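Local atomic coordinates of UPF0098 protein YbcL (Escherichia coli, PDB entry 1FUX), a protein that is of unknown function but belongs to the phosphatidylethanolamine-binding protein family, which also includes a mammalian Raf kinase inhibitor protein. Residues A[64-69]-A[80-85]; A[8-13]-A[18-23]. All coordinates share one frame; numbering follows the deposited sequence.

Contact 1 (A[64-69]-A[80-85]); sequences WHWTVV and VDAGRR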
loop_
_atom_site.group_PDB
_atom_site.type_symbol
_atom_site.label_atom_id
_atom_site.label_comp_id
_atom_site.label_asym_id
_atom_site.label_seq_id
_atom_site.Cartn_x
_atom_site.Cartn_y
_atom_site.Cartn_z
ATOM N N TRP A 64 -4.882 0.771 3.041
ATOM C CA TRP A 64 -4.971 2.166 3.534
ATOM C C TRP A 64 -6.336 2.717 3.167
ATOM O O TRP A 64 -6.675 2.839 2.002
ATOM C CB TRP A 64 -3.892 3.025 2.873
ATOM C CG TRP A 64 -2.505 2.706 3.350
ATOM C CD1 TRP A 64 -1.507 2.014 2.712
ATOM C CD2 TRP A 64 -1.953 3.118 4.617
ATOM N NE1 TRP A 64 -0.398 1.963 3.522
ATOM C CE2 TRP A 64 -0.632 2.645 4.683
ATOM C CE3 TRP A 64 -2.466 3.834 5.711
ATOM C CZ2 TRP A 64 0.194 2.840 5.790
ATOM C CZ3 TRP A 64 -1.626 4.059 6.794
ATOM C CH2 TRP A 64 -0.312 3.581 6.850
ATOM N N HIS A 65 -7.201 3.040 4.123
ATOM C CA HIS A 65 -8.539 3.556 3.845
ATOM C C HIS A 65 -8.575 5.075 3.817
ATOM O O HIS A 65 -9.476 5.668 3.192
ATOM C CB HIS A 65 -9.460 3.052 4.996
ATOM C CG HIS A 65 -9.855 1.614 4.756
ATOM N ND1 HIS A 65 -10.995 1.224 4.088
ATOM C CD2 HIS A 65 -9.233 0.471 5.146
ATOM C CE1 HIS A 65 -11.051 -0.111 4.048
ATOM N NE2 HIS A 65 -9.956 -0.598 4.684
ATOM N N TRP A 66 -7.651 5.734 4.511
ATOM C CA TRP A 66 -7.668 7.212 4.477
ATOM C C TRP A 66 -6.355 7.770 4.968
ATOM O O TRP A 66 -5.809 7.197 5.932
ATOM C CB TRP A 66 -8.729 7.650 5.526
ATOM C CG TRP A 66 -9.114 9.107 5.446
ATOM C CD1 TRP A 66 -9.012 9.962 4.378
ATOM C CD2 TRP A 66 -9.819 9.826 6.485
ATOM N NE1 TRP A 66 -9.594 11.175 4.716
ATOM C CE2 TRP A 66 -10.075 11.107 6.001
ATOM C CE3 TRP A 66 -10.212 9.490 7.784
ATOM C CZ2 TRP A 66 -10.699 12.127 6.763
ATOM C CZ3 TRP A 66 -10.871 10.480 8.553
ATOM C CH2 TRP A 66 -11.118 11.785 8.032
ATOM N N THR A 67 -5.858 8.875 4.456
ATOM C CA THR A 67 -4.711 9.543 5.060
ATOM C C THR A 67 -5.057 11.045 4.953
ATOM O O THR A 67 -5.359 11.500 3.848
ATOM C CB THR A 67 -3.322 9.317 4.404
ATOM O OG1 THR A 67 -3.347 9.781 3.056
ATOM C CG2 THR A 67 -2.933 7.841 4.389
ATOM N N VAL A 68 -4.882 11.770 6.049
ATOM C CA VAL A 68 -5.087 13.213 6.014
ATOM C C VAL A 68 -3.906 13.818 6.823
ATOM O O VAL A 68 -3.710 13.307 7.916
ATOM C CB VAL A 68 -6.243 13.778 6.874
ATOM C CG1 VAL A 68 -6.445 15.274 6.559
ATOM C CG2 VAL A 68 -7.498 13.006 6.721
ATOM N N VAL A 69 -3.212 14.775 6.239
ATOM C CA VAL A 69 -2.076 15.297 7.007
ATOM C C VAL A 69 -2.165 16.816 6.944
ATOM O O VAL A 69 -3.031 17.384 6.258
ATOM C CB VAL A 69 -0.711 14.826 6.505
ATOM C CG1 VAL A 69 -0.575 13.290 6.445
ATOM C CG2 VAL A 69 -0.414 15.345 5.111
ATOM N N VAL A 80 -17.784 14.886 10.829
ATOM C CA VAL A 80 -18.270 13.779 9.982
ATOM C C VAL A 80 -18.158 14.187 8.497
ATOM O O VAL A 80 -18.298 15.353 8.158
ATOM C CB VAL A 80 -19.740 13.432 10.213
ATOM C CG1 VAL A 80 -20.283 12.456 9.161
ATOM C CG2 VAL A 80 -19.953 12.781 11.572
ATOM N N ASP A 81 -17.691 13.191 7.720
ATOM C CA ASP A 81 -17.493 13.411 6.285
ATOM C C ASP A 81 -16.362 14.349 5.960
ATOM O O ASP A 81 -16.276 14.746 4.775
ATOM C CB ASP A 81 -18.820 13.864 5.612
ATOM C CG ASP A 81 -18.922 13.424 4.177
ATOM O OD1 ASP A 81 -18.282 12.443 3.716
ATOM O OD2 ASP A 81 -19.717 14.052 3.443
ATOM N N ALA A 82 -15.401 14.680 6.821
ATOM C CA ALA A 82 -14.279 15.513 6.483
ATOM C C ALA A 82 -13.441 14.858 5.338
ATOM O O ALA A 82 -12.764 15.576 4.616
ATOM C CB ALA A 82 -13.352 15.655 7.693
ATOM N N GLY A 83 -13.528 13.548 5.196
ATOM C CA GLY A 83 -12.742 12.861 4.173
ATOM C C GLY A 83 -13.394 12.759 2.821
ATOM O O GLY A 83 -12.907 11.927 1.992
ATOM N N ARG A 84 -14.461 13.541 2.541
ATOM C CA ARG A 84 -15.015 13.416 1.195
ATOM C C ARG A 84 -13.955 13.893 0.191
ATOM O O ARG A 84 -13.195 14.848 0.430
ATOM C CB ARG A 84 -16.353 14.163 1.096
ATOM C CG ARG A 84 -16.504 15.566 1.494
ATOM C CD ARG A 84 -17.981 15.982 1.361
ATOM N NE ARG A 84 -18.524 15.860 0.027
ATOM C CZ ARG A 84 -19.469 15.057 -0.425
ATOM N NH1 ARG A 84 -20.109 14.185 0.391
ATOM N NH2 ARG A 84 -19.882 15.090 -1.694
ATOM N N ARG A 85 -13.852 13.166 -0.942
ATOM C CA ARG A 85 -12.809 13.440 -1.915
ATOM C C ARG A 85 -12.928 14.782 -2.624
ATOM O O ARG A 85 -11.894 15.263 -3.087
ATOM C CB ARG A 85 -12.744 12.352 -3.007
ATOM C CG ARG A 85 -13.960 12.265 -3.912
ATOM C CD ARG A 85 -13.755 11.069 -4.870
ATOM N NE ARG A 85 -12.725 11.360 -5.877
ATOM C CZ ARG A 85 -12.268 10.444 -6.734
ATOM N NH1 ARG A 85 -12.759 9.206 -6.640
ATOM N NH2 ARG A 85 -11.368 10.714 -7.676
#
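The indole of Trp66 reaches from its strand to the backbone of Ala82 and Gly83, in the middle of a beta turn. With CG anti to the backbone N (chi1 -168°), the ring system extends outward from the strand and brings the nitrogen-bearing side of the indole, NE1, CE2 and CZ2, to the loop. Its CZ2 does most of the touching, 3.4 Å from Gly83 CA and 3.5 Å from Gly83 N. The backbone meets the indole obliquely, and the ring lies directly against Gly83, with no side chain between them. At the outer corner of the ring, CH2 of Trp66 just meets the methyl CB of Ala82 at 4.5 Å. One face of the indole is covered from its own strand by Val68, whose CG2 sits 3.1 Å above the ring plane, toward the rim.

The loop keeps its shape through a type I turn from Asp81 to Arg84, closed by the bond from Arg84 N to Asp81 O. On the side turned away from Trp66, Arg84 NH1 donates almost straight (170°) to the syn lone pair of Asp81 OD2, a salt bridge lying in the guanidinium plane. Lys89 also binds this carboxylate oxygen.

The contact is buried near the centre of the chain. Strand 63-72 runs between strands 47-54 and 95-96 and carries a classic beta bulge at His65 and Trp66, opposite Val52. Gln96, on strand 95-96, accepts from Trp66 NE1 and donates to Arg84 O, so it joins the indole and the loop to the sheet edge.

Contact 2 (A[8-13]-A[18-23]); sequences NEIKTG and TSHVFS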
loop_
_atom_site.group_PDB
_atom_site.type_symbol
_atom_site.label_atom_id
_atom_site.label_comp_id
_atom_site.label_asym_id
_atom_site.label_seq_id
_atom_site.Cartn_x
_atom_site.Cartn_y
_atom_site.Cartn_z
ATOM N N ASN A 8 -18.006 10.257 18.045
ATOM C CA ASN A 8 -19.442 10.125 18.320
ATOM C C ASN A 8 -20.058 9.000 17.498
ATOM O O ASN A 8 -21.165 8.502 17.765
ATOM C CB ASN A 8 -20.128 11.453 17.962
ATOM C CG ASN A 8 -19.541 12.704 18.549
ATOM O OD1 ASN A 8 -19.371 12.846 19.774
ATOM N ND2 ASN A 8 -19.231 13.733 17.745
ATOM N N GLU A 9 -19.322 8.559 16.462
ATOM C CA GLU A 9 -19.818 7.530 15.571
ATOM C C GLU A 9 -19.126 6.175 15.626
ATOM O O GLU A 9 -19.717 5.190 15.174
ATOM C CB GLU A 9 -19.715 7.985 14.109
ATOM C CG GLU A 9 -20.537 9.196 13.720
ATOM C CD GLU A 9 -20.019 10.520 14.203
ATOM O OE1 GLU A 9 -18.810 10.787 14.257
ATOM O OE2 GLU A 9 -20.878 11.381 14.564
ATOM N N ILE A 10 -17.868 6.072 16.076
ATOM C CA ILE A 10 -17.244 4.754 16.097
ATOM C C ILE A 10 -16.699 4.457 17.497
ATOM O O ILE A 10 -16.434 5.395 18.260
ATOM C CB ILE A 10 -16.108 4.614 15.064
ATOM C CG1 ILE A 10 -15.020 5.656 15.304
ATOM C CG2 ILE A 10 -16.704 4.706 13.647
ATOM C CD1 ILE A 10 -13.696 5.459 14.570
ATOM N N LYS A 11 -16.543 3.177 17.761
ATOM C CA LYS A 11 -16.035 2.765 19.079
ATOM C C LYS A 11 -15.211 1.490 18.977
ATOM O O LYS A 11 -15.616 0.580 18.258
ATOM C CB LYS A 11 -17.246 2.473 19.973
ATOM C CG LYS A 11 -16.985 2.461 21.471
ATOM C CD LYS A 11 -18.243 2.954 22.214
ATOM C CE LYS A 11 -18.063 4.421 22.581
ATOM N NZ LYS A 11 -19.322 5.215 22.553
ATOM N N THR A 12 -14.127 1.387 19.740
ATOM C CA THR A 12 -13.323 0.150 19.654
ATOM C C THR A 12 -14.127 -1.109 19.872
ATOM O O THR A 12 -14.899 -1.296 20.826
ATOM C CB THR A 12 -12.159 0.286 20.652
ATOM O OG1 THR A 12 -11.317 1.363 20.236
ATOM C CG2 THR A 12 -11.406 -1.047 20.739
ATOM N N GLY A 13 -13.967 -2.084 18.979
ATOM C CA GLY A 13 -14.562 -3.382 18.943
ATOM C C GLY A 13 -16.009 -3.475 18.496
ATOM O O GLY A 13 -16.570 -4.549 18.432
ATOM N N THR A 18 -23.517 1.447 8.592
ATOM C CA THR A 18 -23.482 1.561 7.147
ATOM C C THR A 18 -22.909 2.870 6.644
ATOM O O THR A 18 -22.449 2.968 5.507
ATOM C CB THR A 18 -24.899 1.444 6.505
ATOM O OG1 THR A 18 -25.797 2.357 7.124
ATOM C CG2 THR A 18 -25.390 0.028 6.700
ATOM N N SER A 19 -23.015 3.928 7.439
ATOM C CA SER A 19 -22.508 5.240 7.086
ATOM C C SER A 19 -21.009 5.126 6.761
ATOM O O SER A 19 -20.533 5.906 5.948
ATOM C CB SER A 19 -22.647 6.148 8.334
ATOM O OG SER A 19 -22.315 7.478 7.870
ATOM N N HIS A 20 -20.290 4.233 7.457
ATOM C CA HIS A 20 -18.836 4.155 7.266
ATOM C C HIS A 20 -18.349 2.999 6.423
ATOM O O HIS A 20 -17.133 2.681 6.436
ATOM C CB HIS A 20 -18.124 4.182 8.652
ATOM C CG HIS A 20 -18.771 5.204 9.547
ATOM N ND1 HIS A 20 -18.758 6.556 9.368
ATOM C CD2 HIS A 20 -19.530 4.981 10.665
ATOM C CE1 HIS A 20 -19.480 7.146 10.313
ATOM N NE2 HIS A 20 -19.940 6.208 11.129
ATOM N N VAL A 21 -19.205 2.372 5.641
ATOM C CA VAL A 21 -18.901 1.226 4.757
ATOM C C VAL A 21 -18.760 1.789 3.343
ATOM O O VAL A 21 -19.353 2.846 3.023
ATOM C CB VAL A 21 -20.059 0.224 4.880
ATOM C CG1 VAL A 21 -20.098 -0.907 3.845
ATOM C CG2 VAL A 21 -20.019 -0.379 6.270
ATOM N N PHE A 22 -17.805 1.250 2.599
ATOM C CA PHE A 22 -17.469 1.795 1.276
ATOM C C PHE A 22 -18.656 1.695 0.316
ATOM O O PHE A 22 -19.593 0.938 0.530
ATOM C CB PHE A 22 -16.302 0.943 0.737
ATOM C CG PHE A 22 -15.665 1.428 -0.527
ATOM C CD1 PHE A 22 -15.218 2.714 -0.648
ATOM C CD2 PHE A 22 -15.608 0.595 -1.653
ATOM C CE1 PHE A 22 -14.637 3.216 -1.803
ATOM C CE2 PHE A 22 -15.059 1.077 -2.846
ATOM C CZ PHE A 22 -14.594 2.377 -2.908
ATOM N N SER A 23 -18.604 2.474 -0.761
ATOM C CA SER A 23 -19.659 2.374 -1.791
ATOM C C SER A 23 -18.912 1.963 -3.060
ATOM O O SER A 23 -18.204 2.769 -3.638
ATOM C CB SER A 23 -20.387 3.697 -1.929
ATOM O OG SER A 23 -21.276 3.661 -3.052
#
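Glu9 and His20 meet across the loop that joins strands 4-6 and 23-24, their side chains crossing at about a right angle. From CB outward, Glu9 first touches and then leaves the imidazole. Its CB is the atom nearest the ring, 3.5 Å from His20 NE2 and 3.9 Å from His20 CE1. The next carbon, CG, keeps a looser hold on the same side of the ring, 4.0 Å from His20 NE2. CG lies anti to the carbonyl carbon of Glu9 (chi1 -63°), and a bend at chi2 of 75° then turns the chain off, so that the carboxylate ends away from the histidine. There OE1 is hydrogen-bonded to the hydroxyl of Ser35, and its distance from His20 NE2 has grown to 5.7 Å; the other oxygen, OE2, packs against Val80. The carboxylate and imidazole planes stand 58° apart.

Ile10 adds the second touch: its branch methyl CG2 comes within 4.1 Å of His20 CD2, obliquely to the ring. The Ile10 side chain also touches Ile157 and Pro159 of strand 151-161. Over the centre of one imidazole face lies Ser19 CB, 3.8 Å above the plane, supplied by the preceding residue. His20 ND1 is tied to the carbonyl oxygen of Thr32, a bond that fixes how the ring is turned.

Across the two segments, therefore, the contact is one of aliphatic carbon against an imidazole, while Glu9 OE1 and His20 ND1 bond elsewhere. Because ND1 is bonded to a carbonyl oxygen, it should carry a proton. The carboxylate, though not paired with the ring, is near enough that its negative charge could modestly stabilise a protonated imidazole.

The two contacts follow one another along the chain, contact 2 closing before contact 1 opens, and their centres lie about 13 Å apart. They touch directly where Val80 CG2, at the start of segment 80-85, packs 3.4 Å from Glu9 OE2. The residues just before strand 36-39 make a second connection: Ser33 OG bonds to Gly83 N of contact 1, and its neighbours Thr32 and Ser35 serve contact 2. Contact 1 is the more central, about 6 Å from the centre of the chain against 11 Å for contact 2. Phe101 lies between segments 64-69 and 18-23, its ring meeting that of His65 and stacking on that of Phe22, though neither residue takes part in the contacts themselves.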